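Transketolase (Campylobacter jejuni, PDB 3L84) belongs to the transketolase family, built from two parallel-sheet domains of the thiamine diphosphate-binding kind and a C-terminal domain with a mixed sheet. Local coordinates at residues N11-L16 / D37-L42; A18-K23 / L72-H77; E580-E585 / V626-S631. All blocks are in the same frame, centred on the assembly; numbering follows the deposited sequence.

Interaction 1. Residues N11-L16 / D37-L42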
ATOM      1  N   ASN A  11      20.919  32.706   1.753  1.00  8.87           N
ATOM      2  CA  ASN A  11      21.934  32.330   0.800  1.00  8.62           C
ATOM      3  C   ASN A  11      22.987  31.388   1.392  1.00  8.28           C
ATOM      4  O   ASN A  11      23.500  30.523   0.690  1.00  8.99           O
ATOM      5  CB  ASN A  11      22.545  33.587   0.162  1.00  8.92           C
ATOM      6  CG  ASN A  11      21.588  34.240  -0.820  1.00 10.63           C
ATOM      7  OD1 ASN A  11      20.707  33.573  -1.371  1.00 12.06           O
ATOM      8  ND2 ASN A  11      21.731  35.541  -1.038  1.00 11.96           N
ATOM      9  N   THR A  12      23.260  31.522   2.686  1.00  8.44           N
ATOM     10  CA  THR A  12      24.145  30.581   3.382  1.00  8.39           C
ATOM     11  C   THR A  12      23.550  29.188   3.268  1.00  8.93           C
ATOM     12  O   THR A  12      24.248  28.227   2.930  1.00  8.69           O
ATOM     13  CB  THR A  12      24.362  30.981   4.845  1.00  8.52           C
ATOM     14  OG1 THR A  12      24.978  32.288   4.883  1.00  8.80           O
ATOM     15  CG2 THR A  12      25.283  29.980   5.561  1.00 10.09           C
ATOM     16  N   LEU A  13      22.262  29.059   3.568  1.00  8.70           N
ATOM     17  CA  LEU A  13      21.592  27.762   3.415  1.00  8.93           C
ATOM     18  C   LEU A  13      21.631  27.271   1.975  1.00  9.16           C
ATOM     19  O   LEU A  13      21.844  26.073   1.743  1.00  9.41           O
ATOM     20  CB  LEU A  13      20.143  27.836   3.901  1.00  9.50           C
ATOM     21  CG  LEU A  13      19.874  27.999   5.398  1.00  9.03           C
ATOM     22  CD1 LEU A  13      18.431  28.497   5.619  1.00 11.59           C
ATOM     23  CD2 LEU A  13      20.151  26.711   6.181  1.00 11.65           C
ATOM     24  N   ARG A  14      21.375  28.155   1.001  1.00  9.33           N
ATOM     25  CA  ARG A  14      21.410  27.753  -0.405  1.00  9.29           C
ATOM     26  C   ARG A  14      22.752  27.180  -0.783  1.00  9.35           C
ATOM     27  O   ARG A  14      22.829  26.120  -1.425  1.00  9.05           O
ATOM     28  CB  ARG A  14      21.161  28.941  -1.336  1.00  8.58           C
ATOM     29  CG  ARG A  14      19.749  29.498  -1.353  1.00  9.60           C
ATOM     30  CD  ARG A  14      19.586  30.500  -2.494  1.00 10.80           C
ATOM     31  NE  ARG A  14      18.173  30.694  -2.680  1.00 11.59           N
ATOM     32  CZ  ARG A  14      17.396  31.509  -1.998  1.00 10.66           C
ATOM     33  NH1 ARG A  14      17.858  32.439  -1.192  1.00 10.92           N
ATOM     34  NH2 ARG A  14      16.083  31.390  -2.163  1.00 12.05           N
ATOM     35  N   PHE A  15      23.829  27.845  -0.385  1.00  8.86           N
ATOM     36  CA  PHE A  15      25.157  27.419  -0.894  1.00  9.41           C
ATOM     37  C   PHE A  15      25.753  26.253  -0.121  1.00  9.35           C
ATOM     38  O   PHE A  15      26.440  25.423  -0.717  1.00  9.76           O
ATOM     39  CB  PHE A  15      26.108  28.600  -1.049  1.00  9.60           C
ATOM     40  CG  PHE A  15      25.570  29.652  -2.000  1.00  9.64           C
ATOM     41  CD1 PHE A  15      25.105  29.273  -3.265  1.00 13.34           C
ATOM     42  CD2 PHE A  15      25.532  30.990  -1.650  1.00 11.63           C
ATOM     43  CE1 PHE A  15      24.587  30.212  -4.150  1.00 14.15           C
ATOM     44  CE2 PHE A  15      25.012  31.932  -2.536  1.00 13.53           C
ATOM     45  CZ  PHE A  15      24.540  31.536  -3.763  1.00 13.33           C
ATOM     46  N   LEU A  16      25.411  26.090   1.158  1.00  9.44           N
ATOM     47  CA  LEU A  16      25.748  24.835   1.835  1.00  9.64           C
ATOM     48  C   LEU A  16      25.059  23.674   1.148  1.00  9.76           C
ATOM     49  O   LEU A  16      25.676  22.652   0.853  1.00  9.88           O
ATOM     50  CB  LEU A  16      25.371  24.873   3.333  1.00  9.78           C
ATOM     51  CG  LEU A  16      26.238  25.716   4.263  1.00 10.32           C
ATOM     52  CD1 LEU A  16      25.748  25.570   5.678  1.00 12.30           C
ATOM     53  CD2 LEU A  16      27.735  25.305   4.185  1.00 14.14           C
ATOM     54  N   ASP A  37      14.509  30.747   1.690  1.00  8.95           N
ATOM     55  CA  ASP A  37      13.993  31.968   2.284  1.00  8.78           C
ATOM     56  C   ASP A  37      12.964  31.651   3.380  1.00  8.72           C
ATOM     57  O   ASP A  37      12.977  32.256   4.461  1.00  8.88           O
ATOM     58  CB  ASP A  37      13.388  32.881   1.210  1.00  9.63           C
ATOM     59  CG  ASP A  37      14.396  33.268   0.141  1.00 10.88           C
ATOM     60  OD1 ASP A  37      15.558  33.599   0.480  1.00 10.52           O
ATOM     61  OD2 ASP A  37      14.058  33.181  -1.050  1.00 11.18           O
ATOM     62  N   ILE A  38      12.072  30.701   3.107  1.00  8.52           N
ATOM     63  CA  ILE A  38      11.111  30.251   4.090  1.00  8.53           C
ATOM     64  C   ILE A  38      11.802  29.735   5.344  1.00  8.11           C
ATOM     65  O   ILE A  38      11.418  30.084   6.450  1.00  8.43           O
ATOM     66  CB  ILE A  38      10.181  29.180   3.484  1.00  8.65           C
ATOM     67  CG1 ILE A  38       9.266  29.806   2.413  1.00 10.83           C
ATOM     68  CG2 ILE A  38       9.374  28.453   4.599  1.00  8.57           C
ATOM     69  CD1 ILE A  38       8.590  28.789   1.464  1.00 10.67           C
ATOM     70  N   LEU A  39      12.797  28.848   5.186  1.00  8.68           N
ATOM     71  CA  LEU A  39      13.481  28.301   6.373  1.00  9.14           C
ATOM     72  C   LEU A  39      14.220  29.363   7.164  1.00  9.22           C
ATOM     73  O   LEU A  39      14.239  29.316   8.383  1.00  9.83           O
ATOM     74  CB  LEU A  39      14.372  27.116   5.973  1.00  9.70           C
ATOM     75  CG  LEU A  39      14.936  26.342   7.171  1.00  9.84           C
ATOM     76  CD1 LEU A  39      13.886  25.790   8.115  1.00 11.37           C
ATOM     77  CD2 LEU A  39      15.827  25.203   6.645  1.00 10.67           C
ATOM     78  N   SER A  40      14.815  30.327   6.478  1.00  8.83           N
ATOM     79  CA  SER A  40      15.470  31.411   7.178  0.50  9.02           C
ATOM     80  C   SER A  40      14.528  32.167   8.089  1.00  8.36           C
ATOM     81  O   SER A  40      14.845  32.439   9.237  1.00  8.93           O
ATOM     82  CB  SER A  40      16.103  32.332   6.165  0.50  9.29           C
ATOM     83  OG  SER A  40      17.134  31.619   5.530  0.50  8.64           O
ATOM     84  N   VAL A  41      13.339  32.502   7.586  1.00  7.52           N
ATOM     85  CA  VAL A  41      12.358  33.153   8.438  1.00  8.02           C
ATOM     86  C   VAL A  41      11.827  32.233   9.537  1.00  7.97           C
ATOM     87  O   VAL A  41      11.695  32.605  10.686  1.00  8.71           O
ATOM     88  CB  VAL A  41      11.190  33.694   7.613  1.00  8.23           C
ATOM     89  CG1 VAL A  41      10.184  34.369   8.505  1.00  8.67           C
ATOM     90  CG2 VAL A  41      11.701  34.695   6.562  1.00 10.20           C
ATOM     91  N   LEU A  42      11.543  30.987   9.169  1.00  8.08           N
ATOM     92  CA  LEU A  42      11.050  30.012  10.135  1.00  8.84           C
ATOM     93  C   LEU A  42      12.021  29.830  11.293  1.00  8.59           C
ATOM     94  O   LEU A  42      11.585  29.581  12.415  1.00  9.84           O
ATOM     95  CB  LEU A  42      10.768  28.662   9.437  1.00  9.03           C
ATOM     96  CG  LEU A  42      10.141  27.585  10.302  1.00  8.96           C
ATOM     97  CD1 LEU A  42       8.812  27.983  10.927  1.00  9.89           C
ATOM     98  CD2 LEU A  42       9.943  26.324   9.460  1.00 10.97           C
TER
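R14 and D37 meet end-on. The two terminal nitrogens of the guanidinium each take one carboxylate oxygen. NH2 of R14 lies 2.9 Å from OD2 of D37, and NH1 of R14 lies 3.1 Å from OD1 of D37. Both bonds are fairly straight and both oxygens sit in the guanidinium plane. The carboxylate is turned, however: its plane stands 54° from that of the guanidinium, and both donors approach from above it. R14 starts with CG beside its backbone N (chi1 -71°), then runs extended to NE. That length lets a side chain rooted on the flank of its helix reach D37.

NH1 of R14 also bonds to OD1 of N11 at 3.1 Å. NE is taken by the carbonyl of K244 and NH2 also by that of L33. Five hydrogen bonds thus fix the rotation of the group. D37 has a second set of partners: OD2 bonds to H215 and OD1 weakly to Y217. Both members of the salt bridge are buried.

Helices 3-24 and 30-42 pack here within the thiamine diphosphate-binding domain, whose core is a parallel sheet flanked by helices. The axes of the two short segments approach to 9.5 Å, with their directions 128° apart. This is an oblique crossing, nearer antiparallel than parallel, and the CA atoms of L13 and S40 face each other at 8.1 Å.

The CB of L13 is directed toward the other helix. CD1 of L13 meets CB of L39 at 4.3 Å. CD1 of L13 also comes to 3.4 Å from OG of S40 in the conformer given; a second was deposited, so this approach is less certain. That hydroxyl bonds to the carbonyl of A36. L39 also packs on L71 and F75 of helix 69-79.

Interaction 2. Residues A18-K23 / L72-H77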
ATOM      1  N   ALA A  18      23.812  23.464  -1.986  1.00  8.99           N
ATOM      2  CA  ALA A  18      24.334  23.268  -3.323  1.00  8.97           C
ATOM      3  C   ALA A  18      25.712  22.626  -3.312  1.00  9.01           C
ATOM      4  O   ALA A  18      25.992  21.728  -4.103  1.00  9.51           O
ATOM      5  CB  ALA A  18      24.378  24.624  -4.069  1.00 10.33           C
ATOM      6  N   ASP A  19      26.568  23.117  -2.429  1.00  8.46           N
ATOM      7  CA  ASP A  19      27.916  22.581  -2.314  1.00  9.46           C
ATOM      8  C   ASP A  19      27.919  21.127  -1.865  1.00  8.95           C
ATOM      9  O   ASP A  19      28.770  20.339  -2.290  1.00  8.73           O
ATOM     10  CB  ASP A  19      28.780  23.402  -1.342  1.00  9.69           C
ATOM     11  CG  ASP A  19      29.112  24.817  -1.852  1.00 11.78           C
ATOM     12  OD1 ASP A  19      29.003  25.087  -3.074  1.00 11.44           O
ATOM     13  OD2 ASP A  19      29.555  25.675  -1.043  1.00 12.00           O
HETATM   14  N   MSE A  20      27.033  20.770  -0.948  1.00  8.92           N
HETATM   15  CA  MSE A  20      26.898  19.378  -0.488  0.50  8.43           C
HETATM   16  C   MSE A  20      26.522  18.417  -1.587  1.00  8.80           C
HETATM   17  O   MSE A  20      27.074  17.393  -1.745  1.00  9.50           O
HETATM   18  CB  MSE A  20      25.834  19.263   0.614  0.50  7.61           C
HETATM   19  CG  MSE A  20      26.240  19.873   1.863  0.50  7.83           C
HETATM   20 SE   MSE A  20      24.741  20.145   3.105  0.50 13.86          SE
HETATM   21  CE  MSE A  20      24.368  18.412   3.044  0.50 12.48           C
ATOM     22  N   VAL A  21      25.538  18.815  -2.356  1.00  8.79           N
ATOM     23  CA  VAL A  21      25.081  18.023  -3.477  1.00  9.03           C
ATOM     24  C   VAL A  21      26.174  17.910  -4.540  1.00  9.02           C
ATOM     25  O   VAL A  21      26.422  16.849  -5.107  1.00  9.68           O
ATOM     26  CB  VAL A  21      23.803  18.652  -4.084  1.00  9.19           C
ATOM     27  CG1 VAL A  21      23.423  17.997  -5.433  1.00  9.91           C
ATOM     28  CG2 VAL A  21      22.666  18.512  -3.081  1.00  8.83           C
ATOM     29  N   GLN A  22      26.879  19.007  -4.798  1.00  8.15           N
ATOM     30  CA  GLN A  22      27.888  19.013  -5.836  1.00  8.45           C
ATOM     31  C   GLN A  22      29.066  18.104  -5.459  1.00  8.65           C
ATOM     32  O   GLN A  22      29.537  17.327  -6.291  1.00  9.48           O
ATOM     33  CB  GLN A  22      28.363  20.431  -6.107  1.00  8.16           C
ATOM     34  CG  GLN A  22      29.093  20.616  -7.402  1.00  9.25           C
ATOM     35  CD  GLN A  22      28.209  20.336  -8.588  1.00 11.46           C
ATOM     36  OE1 GLN A  22      27.045  20.746  -8.611  1.00 10.97           O
ATOM     37  NE2 GLN A  22      28.749  19.631  -9.596  1.00 12.63           N
ATOM     38  N   LYS A  23      29.483  18.144  -4.193  1.00  8.58           N
ATOM     39  CA  LYS A  23      30.590  17.312  -3.727  1.00  8.59           C
ATOM     40  C   LYS A  23      30.211  15.842  -3.809  1.00  9.40           C
ATOM     41  O   LYS A  23      31.038  14.997  -4.181  1.00  9.54           O
ATOM     42  CB  LYS A  23      31.020  17.718  -2.314  1.00  9.18           C
ATOM     43  CG  LYS A  23      32.265  16.965  -1.807  1.00  9.83           C
ATOM     44  CD  LYS A  23      32.743  17.585  -0.481  1.00 11.75           C
ATOM     45  CE  LYS A  23      34.021  16.921   0.035  1.00 12.59           C
ATOM     46  NZ  LYS A  23      33.872  15.465   0.373  1.00 13.33           N
ATOM     47  N   LEU A  72      17.859  20.574   5.321  1.00  6.65           N
ATOM     48  CA  LEU A  72      17.697  20.215   6.724  1.00  7.05           C
ATOM     49  C   LEU A  72      19.043  20.089   7.416  1.00  6.94           C
ATOM     50  O   LEU A  72      19.251  20.654   8.487  1.00  6.98           O
ATOM     51  CB  LEU A  72      16.898  18.928   6.883  1.00  7.20           C
ATOM     52  CG  LEU A  72      16.709  18.400   8.315  1.00  7.86           C
ATOM     53  CD1 LEU A  72      16.035  19.383   9.211  1.00 10.54           C
ATOM     54  CD2 LEU A  72      15.962  17.079   8.232  1.00 10.00           C
ATOM     55  N   TYR A  73      19.973  19.366   6.803  1.00  6.03           N
ATOM     56  CA  TYR A  73      21.288  19.181   7.418  1.00  6.34           C
ATOM     57  C   TYR A  73      22.032  20.512   7.567  1.00  6.96           C
ATOM     58  O   TYR A  73      22.676  20.752   8.585  1.00  7.03           O
ATOM     59  CB  TYR A  73      22.118  18.230   6.561  1.00  6.43           C
ATOM     60  CG  TYR A  73      21.580  16.828   6.434  1.00  6.67           C
ATOM     61  CD1 TYR A  73      20.827  16.256   7.411  1.00  7.52           C
ATOM     62  CD2 TYR A  73      21.850  16.066   5.310  1.00  8.31           C
ATOM     63  CE1 TYR A  73      20.351  14.947   7.278  1.00  8.56           C
ATOM     64  CE2 TYR A  73      21.412  14.775   5.171  1.00  6.06           C
ATOM     65  CZ  TYR A  73      20.643  14.221   6.127  1.00  6.82           C
ATOM     66  OH  TYR A  73      20.175  12.916   6.000  1.00  7.51           O
ATOM     67  N   SER A  74      21.928  21.373   6.567  1.00  6.43           N
ATOM     68  CA  SER A  74      22.544  22.694   6.666  1.00  6.81           C
ATOM     69  C   SER A  74      22.012  23.459   7.880  1.00  7.58           C
ATOM     70  O   SER A  74      22.792  24.032   8.664  1.00  7.89           O
ATOM     71  CB  SER A  74      22.279  23.478   5.403  1.00  7.29           C
ATOM     72  OG  SER A  74      22.897  22.929   4.241  1.00  8.49           O
ATOM     73  N   PHE A  75      20.682  23.450   8.028  1.00  6.80           N
ATOM     74  CA  PHE A  75      20.026  24.126   9.140  1.00  7.27           C
ATOM     75  C   PHE A  75      20.412  23.524  10.493  1.00  7.17           C
ATOM     76  O   PHE A  75      20.686  24.253  11.446  1.00  7.34           O
ATOM     77  CB  PHE A  75      18.519  24.088   8.931  1.00  7.43           C
ATOM     78  CG  PHE A  75      17.738  24.646  10.084  1.00  7.59           C
ATOM     79  CD1 PHE A  75      17.827  25.982  10.400  1.00  9.87           C
ATOM     80  CD2 PHE A  75      16.998  23.823  10.898  1.00 10.56           C
ATOM     81  CE1 PHE A  75      17.138  26.498  11.499  1.00 11.31           C
ATOM     82  CE2 PHE A  75      16.300  24.350  11.982  1.00 10.98           C
ATOM     83  CZ  PHE A  75      16.374  25.682  12.259  1.00 12.34           C
ATOM     84  N   LEU A  76      20.474  22.199  10.592  1.00  7.30           N
ATOM     85  CA  LEU A  76      20.863  21.570  11.875  1.00  7.63           C
ATOM     86  C   LEU A  76      22.295  21.947  12.240  1.00  7.08           C
ATOM     87  O   LEU A  76      22.595  22.292  13.395  1.00  7.38           O
ATOM     88  CB  LEU A  76      20.701  20.056  11.815  1.00  8.03           C
ATOM     89  CG  LEU A  76      19.285  19.540  11.626  1.00  8.31           C
ATOM     90  CD1 LEU A  76      19.258  17.998  11.496  1.00 10.07           C
ATOM     91  CD2 LEU A  76      18.347  19.970  12.773  1.00 10.25           C
ATOM     92  N   HIS A  77      23.207  21.916  11.267  1.00  6.83           N
ATOM     93  CA  HIS A  77      24.591  22.301  11.528  1.00  6.33           C
ATOM     94  C   HIS A  77      24.677  23.767  11.990  1.00  6.32           C
ATOM     95  O   HIS A  77      25.313  24.108  12.981  1.00  6.79           O
ATOM     96  CB  HIS A  77      25.452  22.137  10.272  1.00  6.78           C
ATOM     97  CG  HIS A  77      26.844  22.613  10.489  1.00  7.23           C
ATOM     98  ND1 HIS A  77      27.384  23.740   9.906  1.00 11.98           N
ATOM     99  CD2 HIS A  77      27.772  22.154  11.358  1.00  6.08           C
ATOM    100  CE1 HIS A  77      28.614  23.917  10.370  1.00  6.59           C
ATOM    101  NE2 HIS A  77      28.864  22.977  11.261  1.00 11.21           N
TER
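The hydroxyl of S74 is held from its own helix and approached from helix 3-24. OG bonds to the carbonyl of A70, one turn earlier. The selenium of M20 then comes to 3.5 Å from OG of S74. No hydrogen bond links the two segments, so this is a packing contact between a large, polarisable atom and a hydroxyl already engaged. M20 is a selenomethionine, with selenium in the place of sulfur. Two conformers of it were deposited, and the account holds for the one given.

In that conformer CG stands beside the backbone N, and the chain leaves helix 3-24 nearly straight as far as the selenium. There it bends (chi3 57°), which swings the methyl CE away from S74 and over to Y73. CE of M20 lies 4.1 Å from CD2 of Y73, and it is also 4.2 Å from CB of Y73. The methyl sits at the edge of the ring, near its plane. It does not lie on a face. The two side chains run at about a right angle to each other. One bent side chain therefore touches two successive residues, the selenium one and the methyl the other.

Y73 keeps its polar end busy further out, where OH bonds to the carbonyl of P99. L88 of helix 85-88 touches both M20 and Y73, and F280 also packs on M20. S74 is flanked in turn by L13, L16 and S17 of helix 3-24.

The backbones stay well apart: the nearest CA atoms, those of M20 and S74, are 9.0 Å from each other. A long side chain spanning such a gap is plain helix-helix packing. Here it joins helices 3-24 and 69-79 in the helical layers around the parallel sheet of the thiamine diphosphate-binding domain.

Interaction 3. Residues E580-E585 / V626-S631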
ATOM      1  N   GLU A 580      12.133 -35.896   8.503  1.00  9.25           N
ATOM      2  CA  GLU A 580      11.625 -35.100   7.395  1.00 10.56           C
ATOM      3  C   GLU A 580      10.682 -34.059   7.985  1.00  9.77           C
ATOM      4  O   GLU A 580       9.735 -34.371   8.733  1.00  9.47           O
ATOM      5  CB  GLU A 580      10.907 -36.010   6.422  1.00 10.62           C
ATOM      6  CG  GLU A 580      10.520 -35.350   5.113  1.00 14.44           C
ATOM      7  CD  GLU A 580      10.202 -36.384   4.042  1.00 20.37           C
ATOM      8  OE1 GLU A 580      10.943 -36.462   3.027  1.00 25.31           O
ATOM      9  OE2 GLU A 580       9.264 -37.186   4.248  1.00 23.20           O
ATOM     10  N   VAL A 581      10.959 -32.790   7.695  1.00  8.60           N
ATOM     11  CA  VAL A 581      10.270 -31.640   8.317  1.00  8.56           C
ATOM     12  C   VAL A 581       9.252 -31.105   7.339  1.00  8.23           C
ATOM     13  O   VAL A 581       9.613 -30.756   6.208  1.00  8.24           O
ATOM     14  CB  VAL A 581      11.271 -30.550   8.690  1.00  8.30           C
ATOM     15  CG1 VAL A 581      10.554 -29.376   9.383  1.00 10.00           C
ATOM     16  CG2 VAL A 581      12.410 -31.110   9.607  1.00  9.54           C
ATOM     17  N   ILE A 582       7.998 -31.051   7.775  1.00  7.56           N
ATOM     18  CA  ILE A 582       6.884 -30.576   6.972  1.00  7.55           C
ATOM     19  C   ILE A 582       6.322 -29.324   7.646  1.00  7.90           C
ATOM     20  O   ILE A 582       5.851 -29.378   8.789  1.00  8.16           O
ATOM     21  CB  ILE A 582       5.788 -31.614   6.789  1.00  8.48           C
ATOM     22  CG1 ILE A 582       6.344 -32.929   6.193  1.00 10.54           C
ATOM     23  CG2 ILE A 582       4.649 -31.052   5.918  1.00  9.48           C
ATOM     24  CD1 ILE A 582       6.710 -33.988   7.197  1.00 13.76           C
ATOM     25  N   GLY A 583       6.372 -28.212   6.925  1.00  7.31           N
ATOM     26  CA  GLY A 583       5.779 -26.953   7.373  1.00  7.65           C
ATOM     27  C   GLY A 583       4.336 -26.849   6.935  1.00  8.36           C
ATOM     28  O   GLY A 583       4.016 -27.238   5.794  1.00  9.48           O
ATOM     29  N   VAL A 584       3.442 -26.409   7.809  1.00  7.60           N
ATOM     30  CA  VAL A 584       2.030 -26.354   7.541  1.00  7.35           C
ATOM     31  C   VAL A 584       1.475 -24.983   7.954  1.00  7.53           C
ATOM     32  O   VAL A 584       1.502 -24.604   9.125  1.00  8.21           O
ATOM     33  CB  VAL A 584       1.298 -27.456   8.335  1.00  7.88           C
ATOM     34  CG1 VAL A 584      -0.182 -27.434   7.996  1.00  9.42           C
ATOM     35  CG2 VAL A 584       1.933 -28.861   8.090  1.00  8.59           C
ATOM     36  N   GLU A 585       0.981 -24.218   6.977  1.00  8.08           N
ATOM     37  CA  GLU A 585       0.440 -22.891   7.224  1.00  8.80           C
ATOM     38  C   GLU A 585      -0.617 -22.585   6.173  1.00  7.76           C
ATOM     39  O   GLU A 585      -0.429 -22.884   5.019  1.00  7.96           O
ATOM     40  CB  GLU A 585       1.530 -21.807   7.158  1.00 10.78           C
ATOM     41  CG  GLU A 585       2.423 -21.713   8.367  1.00 12.60           C
ATOM     42  CD  GLU A 585       3.322 -20.479   8.380  1.00 13.37           C
ATOM     43  OE1 GLU A 585       3.730 -19.937   7.302  1.00 12.86           O
ATOM     44  OE2 GLU A 585       3.685 -20.087   9.490  1.00 14.13           O
ATOM     45  N   VAL A 626      -2.003 -36.106   6.588  1.00  8.37           N
ATOM     46  CA  VAL A 626      -1.333 -37.393   6.778  1.00  9.13           C
ATOM     47  C   VAL A 626      -1.020 -38.081   5.455  1.00  9.59           C
ATOM     48  O   VAL A 626       0.056 -38.621   5.282  1.00 10.04           O
ATOM     49  CB  VAL A 626      -2.166 -38.303   7.679  1.00  8.90           C
ATOM     50  CG1 VAL A 626      -1.667 -39.780   7.641  1.00  9.10           C
ATOM     51  CG2 VAL A 626      -2.179 -37.777   9.117  1.00  9.73           C
ATOM     52  N   ASN A 627      -1.957 -38.051   4.519  1.00  8.72           N
ATOM     53  CA  ASN A 627      -1.688 -38.606   3.177  1.00 10.21           C
ATOM     54  C   ASN A 627      -0.524 -37.923   2.477  1.00  9.50           C
ATOM     55  O   ASN A 627       0.299 -38.595   1.848  1.00 10.30           O
ATOM     56  CB  ASN A 627      -2.968 -38.612   2.336  1.00 11.70           C
ATOM     57  CG  ASN A 627      -3.908 -39.712   2.742  1.00 16.37           C
ATOM     58  OD1 ASN A 627      -3.526 -40.665   3.430  1.00 19.88           O
ATOM     59  ND2 ASN A 627      -5.169 -39.578   2.335  1.00 21.11           N
ATOM     60  N   PHE A 628      -0.431 -36.601   2.606  1.00  8.06           N
ATOM     61  CA  PHE A 628       0.677 -35.850   2.060  1.00  8.10           C
ATOM     62  C   PHE A 628       2.011 -36.265   2.717  1.00  9.40           C
ATOM     63  O   PHE A 628       3.012 -36.517   2.025  1.00 10.13           O
ATOM     64  CB  PHE A 628       0.399 -34.367   2.274  1.00  8.37           C
ATOM     65  CG  PHE A 628       1.512 -33.464   1.826  1.00  8.24           C
ATOM     66  CD1 PHE A 628       1.624 -33.059   0.490  1.00 10.83           C
ATOM     67  CD2 PHE A 628       2.447 -33.005   2.729  1.00  9.93           C
ATOM     68  CE1 PHE A 628       2.654 -32.228   0.086  1.00  9.91           C
ATOM     69  CE2 PHE A 628       3.457 -32.143   2.339  1.00 11.19           C
ATOM     70  CZ  PHE A 628       3.580 -31.754   1.013  1.00 10.40           C
ATOM     71  N   ILE A 629       2.026 -36.357   4.047  1.00  9.18           N
ATOM     72  CA  ILE A 629       3.252 -36.705   4.780  1.00  9.33           C
ATOM     73  C   ILE A 629       3.719 -38.121   4.414  1.00  9.53           C
ATOM     74  O   ILE A 629       4.918 -38.368   4.323  1.00 10.21           O
ATOM     75  CB  ILE A 629       3.024 -36.543   6.279  1.00  8.47           C
ATOM     76  CG1 ILE A 629       2.824 -35.046   6.600  1.00  9.76           C
ATOM     77  CG2 ILE A 629       4.180 -37.141   7.108  1.00  9.72           C
ATOM     78  CD1 ILE A 629       2.437 -34.741   8.021  1.00 11.16           C
ATOM     79  N   LEU A 630       2.772 -39.026   4.191  1.00  8.87           N
ATOM     80  CA  LEU A 630       3.067 -40.434   3.834  1.00  8.47           C
ATOM     81  C   LEU A 630       3.237 -40.625   2.337  1.00 10.04           C
ATOM     82  O   LEU A 630       3.350 -41.758   1.853  1.00  9.68           O
ATOM     83  CB  LEU A 630       1.998 -41.352   4.411  1.00  8.53           C
ATOM     84  CG  LEU A 630       1.943 -41.363   5.947  1.00  9.76           C
ATOM     85  CD1 LEU A 630       0.876 -42.318   6.508  1.00 11.89           C
ATOM     86  CD2 LEU A 630       3.322 -41.717   6.598  1.00 10.78           C
ATOM     87  N   SER A 631       3.312 -39.504   1.624  1.00 11.26           N
ATOM     88  CA  SER A 631       3.537 -39.444   0.168  1.00 13.35           C
ATOM     89  C   SER A 631       2.687 -40.460  -0.591  1.00 15.04           C
ATOM     90  O   SER A 631       3.187 -41.199  -1.445  1.00 16.00           O
ATOM     91  CB  SER A 631       5.039 -39.541  -0.177  1.00 13.97           C
ATOM     92  OG  SER A 631       5.681 -40.711   0.385  1.00 14.28           O
TER
HETATM   93  O   HOH W   1       6.814 -36.438   3.943  1.00 19.33           O
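I582 on strand 580-584 faces I629 near the end of helix 622-629, with their CA atoms 7.5 Å apart. The helix closes with a Schellman motif: S631, with positive phi, bonds through its N to the carbonyl of F628, and K632 N reaches that of N627.

I582 carries the strand side and splits its two branches between two partners. CG2 of I582 meets CE2 of F628 at 3.9 Å. The methyl lies at the edge of the ring, near its plane, and the two side chains run alongside in opposite senses. F628 reaches it because its CG is anti to the backbone N (chi1 177°), which sends the ring back to the strand. Its ring also meets Y600 edge-to-face. The other branch of I582 runs to I629, with CD1 of I582 4.0 Å from CG2 of I629. These two chains lie at a slant to each other. F528 of the adjoining strand packs on both isoleucines. The contact thus lays the last helix against the mixed sheet of the C-terminal domain.

At one end of this apolar patch a water joins E580 to the helix. It lies 2.6 Å from OE2 of E580 and 2.7 Å from O of I629, and it donates to both. Each of those atoms is an acceptor, so they could not bond directly while the carboxylate is ionised. The water spends both hydrogens between them and probably eases the approach of a negative charge to the carbonyl end of the helix.

From the N terminus, helix 3-24 supplies the first segment of both interaction 1 and interaction 2. Interaction 1 closes a short, mostly helical loop by bringing back helix 30-42. Interaction 2 closes a longer one that runs on through strand 60-63 to helix 69-79. Their segments alternate along the chain, so the two loops cross. They also touch in space, where CD2 of L13 packs on F75, and the three helices form one packed group. Interaction 3 follows in series. It closes a loop from strand 580-584 to the last helix in the C-terminal domain, with its centre 58 Å from that of interaction 2.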